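Local coordinates for protein mannitol dehydrogenase (Pseudomonas fluorescens, PDB 1LJ8) that probably oxidises D-mannitol to D-fructose with NAD as coenzyme, working as a monomeric long-chain dehydrogenase, at residues E399-L405 with L485-K491. Residues are numbered along the deposited sequence; the frame is centred on the assembly and turned at random.
Sequences ETERAAL and LKHLLKK
Leu-488 reaches into the start of helix 401-413 and makes the tightly packed half of this contact. Its two methyls divide the work: CD1 rests on Glu-401 CG at 3.7 Å, while CD2 meets Leu-405 CD2, also at 3.7 Å, and lies against the aliphatic CG of Arg-402. With CG anti to the backbone N (chi1 174°), the branched end is carried out to all three neighbours, and a forked apolar side chain can touch Glu-401 with one methyl and Leu-405 and Arg-402 with the other. Leu-485, one helical turn before Leu-488, brings its CD2 to Leu-405 CD2 (3.7 Å), the two side chains crossing at about a right angle.

The other half is polar, and its solvent side belongs to Lys-491 and Glu-399. Beyond the type I turn from Leu-488 to Lys-491, the lysine extends its long chain across both glutamates in a salt-bridge network. Its NZ bridges to Glu-399 OE2 at 3.1 Å, on the syn side and 26° out of the carboxylate plane, and weakly to Glu-401 OE1 at 3.2 Å. Glu-401 is buried, its OE1 also held by Arg-471. Glu-399 suits its place because OE1 caps the helix start, accepting from Glu-401 N at 2.9 Å. Replacing Glu-399 by alanine removes the whole carboxylate, which would probably leave that N-H without its capping acceptor and the Lys-491 ammonium without the stronger of its two glutamate partners here. Arg-402 NE makes a salt bridge to Asp-338 OD2.

The contact thus joins the first turn of helix 401-413, in the C-terminal domain, to the last part of helix 463-488 and the turn after it, away from the NAD site. Helix 325-339 adjoins both segments, Tyr-330 touching Leu-405 and Leu-488, while helix 387-396 packs against Thr-400 and Ala-403.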
ATOM      1  N   GLU A 399      -6.460  13.323 -24.954  1.00 16.70           N
ATOM      2  CA  GLU A 399      -6.496  11.925 -25.439  1.00 18.23           C
ATOM      3  C   GLU A 399      -6.604  10.954 -24.265  1.00 16.68           C
ATOM      4  O   GLU A 399      -5.786  11.041 -23.356  1.00 18.46           O
ATOM      5  CB  GLU A 399      -5.204  11.635 -26.220  1.00 19.11           C
ATOM      6  CG  GLU A 399      -4.938  10.140 -26.629  1.00 25.34           C
ATOM      7  CD  GLU A 399      -5.980   9.525 -27.613  1.00 30.56           C
ATOM      8  OE1 GLU A 399      -7.083   9.030 -27.199  1.00 29.34           O
ATOM      9  OE2 GLU A 399      -5.685   9.542 -28.842  1.00 35.85           O
ATOM     10  N   THR A 400      -7.580  10.044 -24.280  1.00 16.18           N
ATOM     11  CA  THR A 400      -7.688   9.084 -23.154  1.00 15.48           C
ATOM     12  C   THR A 400      -7.199   7.683 -23.486  1.00 16.99           C
ATOM     13  O   THR A 400      -7.190   6.812 -22.608  1.00 16.22           O
ATOM     14  CB  THR A 400      -9.154   8.924 -22.658  1.00 16.05           C
ATOM     15  OG1 THR A 400      -9.969   8.357 -23.698  1.00 16.56           O
ATOM     16  CG2 THR A 400      -9.732  10.293 -22.223  1.00 18.38           C
ATOM     17  N   GLU A 401      -6.793   7.466 -24.728  1.00 16.39           N
ATOM     18  CA  GLU A 401      -6.438   6.125 -25.169  1.00 16.92           C
ATOM     19  C   GLU A 401      -5.429   5.351 -24.338  1.00 15.76           C
ATOM     20  O   GLU A 401      -5.643   4.159 -24.076  1.00 16.89           O
ATOM     21  CB  GLU A 401      -5.950   6.148 -26.614  1.00 19.80           C
ATOM     22  CG  GLU A 401      -6.272   4.857 -27.320  1.00 25.15           C
ATOM     23  CD  GLU A 401      -7.498   5.035 -28.205  1.00 30.24           C
ATOM     24  OE1 GLU A 401      -8.230   6.052 -28.032  1.00 31.20           O
ATOM     25  OE2 GLU A 401      -7.726   4.168 -29.050  1.00 30.70           O
ATOM     26  N   ARG A 402      -4.320   5.989 -23.957  1.00 13.73           N
ATOM     27  CA  ARG A 402      -3.341   5.256 -23.154  1.00 15.04           C
ATOM     28  C   ARG A 402      -3.915   4.881 -21.804  1.00 15.19           C
ATOM     29  O   ARG A 402      -3.625   3.789 -21.298  1.00 15.06           O
ATOM     30  CB  ARG A 402      -2.079   6.067 -22.922  1.00 14.56           C
ATOM     31  CG  ARG A 402      -1.209   6.340 -24.215  1.00 17.85           C
ATOM     32  CD  ARG A 402      -0.098   7.334 -23.867  1.00 17.47           C
ATOM     33  NE  ARG A 402      -0.658   8.681 -23.718  1.00 17.66           N
ATOM     34  CZ  ARG A 402      -0.907   9.517 -24.727  1.00 18.37           C
ATOM     35  NH1 ARG A 402      -0.632   9.194 -26.000  1.00 19.77           N
ATOM     36  NH2 ARG A 402      -1.511  10.666 -24.482  1.00 18.20           N
ATOM     37  N   ALA A 403      -4.702   5.775 -21.200  1.00 13.83           N
ATOM     38  CA  ALA A 403      -5.267   5.464 -19.871  1.00 14.31           C
ATOM     39  C   ALA A 403      -6.392   4.448 -19.996  1.00 13.81           C
ATOM     40  O   ALA A 403      -6.591   3.586 -19.121  1.00 14.70           O
ATOM     41  CB  ALA A 403      -5.778   6.754 -19.198  1.00 13.41           C
ATOM     42  N   ALA A 404      -7.143   4.545 -21.097  1.00 13.09           N
ATOM     43  CA  ALA A 404      -8.228   3.587 -21.338  1.00 14.01           C
ATOM     44  C   ALA A 404      -7.659   2.191 -21.495  1.00 13.49           C
ATOM     45  O   ALA A 404      -8.301   1.222 -21.103  1.00 14.01           O
ATOM     46  CB  ALA A 404      -9.065   3.979 -22.646  1.00 13.77           C
ATOM     47  N   LEU A 405      -6.466   2.083 -22.058  1.00 11.96           N
ATOM     48  CA  LEU A 405      -5.852   0.759 -22.261  1.00 12.68           C
ATOM     49  C   LEU A 405      -5.597   0.089 -20.911  1.00 12.81           C
ATOM     50  O   LEU A 405      -5.699  -1.131 -20.820  1.00 12.57           O
ATOM     51  CB  LEU A 405      -4.523   0.877 -23.072  1.00 12.81           C
ATOM     52  CG  LEU A 405      -3.782  -0.458 -23.307  1.00 12.68           C
ATOM     53  CD1 LEU A 405      -4.693  -1.402 -24.167  1.00 12.74           C
ATOM     54  CD2 LEU A 405      -2.435  -0.203 -24.031  1.00 13.98           C
ATOM     55  N   LEU A 485       0.074  -2.399 -28.318  1.00 18.52           N
ATOM     56  CA  LEU A 485       1.000  -1.361 -27.886  1.00 18.15           C
ATOM     57  C   LEU A 485       1.694  -0.755 -29.090  1.00 19.52           C
ATOM     58  O   LEU A 485       1.881   0.441 -29.135  1.00 18.96           O
ATOM     59  CB  LEU A 485       2.078  -1.893 -26.907  1.00 17.95           C
ATOM     60  CG  LEU A 485       1.536  -2.109 -25.477  1.00 17.30           C
ATOM     61  CD1 LEU A 485       2.628  -2.742 -24.602  1.00 18.36           C
ATOM     62  CD2 LEU A 485       1.074  -0.788 -24.870  1.00 17.66           C
ATOM     63  N   LYS A 486       2.134  -1.586 -30.034  1.00 19.73           N
ATOM     64  CA  LYS A 486       2.773  -1.004 -31.217  1.00 21.96           C
ATOM     65  C   LYS A 486       1.842  -0.022 -31.897  1.00 22.18           C
ATOM     66  O   LYS A 486       2.246   1.092 -32.229  1.00 25.02           O
ATOM     67  CB  LYS A 486       3.160  -2.091 -32.226  1.00 23.65           C
ATOM     68  CG  LYS A 486       4.305  -2.956 -31.768  1.00 27.15           C
ATOM     69  CD  LYS A 486       4.485  -4.149 -32.694  1.00 28.80           C
ATOM     70  CE  LYS A 486       5.826  -4.813 -32.492  1.00 30.87           C
ATOM     71  NZ  LYS A 486       5.939  -6.072 -33.332  1.00 33.80           N
ATOM     72  N   HIS A 487       0.586  -0.400 -32.101  1.00 23.13           N
ATOM     73  CA  HIS A 487      -0.314   0.549 -32.784  1.00 24.33           C
ATOM     74  C   HIS A 487      -0.488   1.835 -31.979  1.00 24.48           C
ATOM     75  O   HIS A 487      -0.438   2.951 -32.520  1.00 23.62           O
ATOM     76  CB  HIS A 487      -1.685  -0.104 -33.042  1.00 25.17           C
ATOM     77  CG  HIS A 487      -1.644  -1.205 -34.070  1.00 27.41           C
ATOM     78  ND1 HIS A 487      -2.691  -2.080 -34.276  1.00 28.38           N
ATOM     79  CD2 HIS A 487      -0.684  -1.561 -34.953  1.00 27.59           C
ATOM     80  CE1 HIS A 487      -2.378  -2.926 -35.241  1.00 29.22           C
ATOM     81  NE2 HIS A 487      -1.164  -2.633 -35.669  1.00 28.98           N
ATOM     82  N   LEU A 488      -0.672   1.686 -30.667  1.00 22.44           N
ATOM     83  CA  LEU A 488      -0.900   2.830 -29.815  1.00 23.88           C
ATOM     84  C   LEU A 488       0.251   3.816 -29.783  1.00 25.61           C
ATOM     85  O   LEU A 488       0.032   5.042 -29.804  1.00 24.16           O
ATOM     86  CB  LEU A 488      -1.229   2.348 -28.382  1.00 23.96           C
ATOM     87  CG  LEU A 488      -1.365   3.444 -27.303  1.00 23.69           C
ATOM     88  CD1 LEU A 488      -2.590   4.279 -27.613  1.00 24.05           C
ATOM     89  CD2 LEU A 488      -1.491   2.821 -25.908  1.00 24.12           C
ATOM     90  N   LEU A 489       1.466   3.285 -29.740  1.00 26.09           N
ATOM     91  CA  LEU A 489       2.654   4.108 -29.638  1.00 31.72           C
ATOM     92  C   LEU A 489       2.910   4.950 -30.877  1.00 35.45           C
ATOM     93  O   LEU A 489       3.807   5.799 -30.881  1.00 37.30           O
ATOM     94  CB  LEU A 489       3.870   3.239 -29.262  1.00 29.31           C
ATOM     95  CG  LEU A 489       3.708   2.783 -27.786  1.00 29.19           C
ATOM     96  CD1 LEU A 489       4.691   1.664 -27.446  1.00 28.21           C
ATOM     97  CD2 LEU A 489       3.872   3.973 -26.836  1.00 28.50           C
ATOM     98  N   LYS A 490       2.097   4.733 -31.905  1.00 38.91           N
ATOM     99  CA  LYS A 490       2.208   5.500 -33.152  1.00 42.04           C
ATOM    100  C   LYS A 490       1.143   6.605 -33.282  1.00 43.88           C
ATOM    101  O   LYS A 490       1.200   7.404 -34.211  1.00 44.90           O
ATOM    102  CB  LYS A 490       2.167   4.546 -34.334  1.00 41.90           C
ATOM    103  CG  LYS A 490       3.339   3.582 -34.344  1.00 42.03           C
ATOM    104  CD  LYS A 490       4.612   4.317 -34.654  1.00 42.67           C
ATOM    105  CE  LYS A 490       5.740   3.372 -34.992  1.00 44.29           C
ATOM    106  NZ  LYS A 490       6.962   4.090 -35.521  1.00 46.78           N
ATOM    107  N   LYS A 491       0.190   6.675 -32.350  1.00 45.10           N
ATOM    108  CA  LYS A 491      -0.823   7.745 -32.374  1.00 46.57           C
ATOM    109  C   LYS A 491      -0.097   9.055 -32.042  1.00 47.59           C
ATOM    110  O   LYS A 491       0.896   9.046 -31.317  1.00 47.09           O
ATOM    111  CB  LYS A 491      -1.906   7.514 -31.310  1.00 46.73           C
ATOM    112  CG  LYS A 491      -3.155   6.766 -31.788  1.00 47.79           C
ATOM    113  CD  LYS A 491      -4.336   7.104 -30.863  1.00 47.46           C
ATOM    114  CE  LYS A 491      -5.683   6.747 -31.473  1.00 46.67           C
ATOM    115  NZ  LYS A 491      -6.796   7.289 -30.628  1.00 46.68           N
TER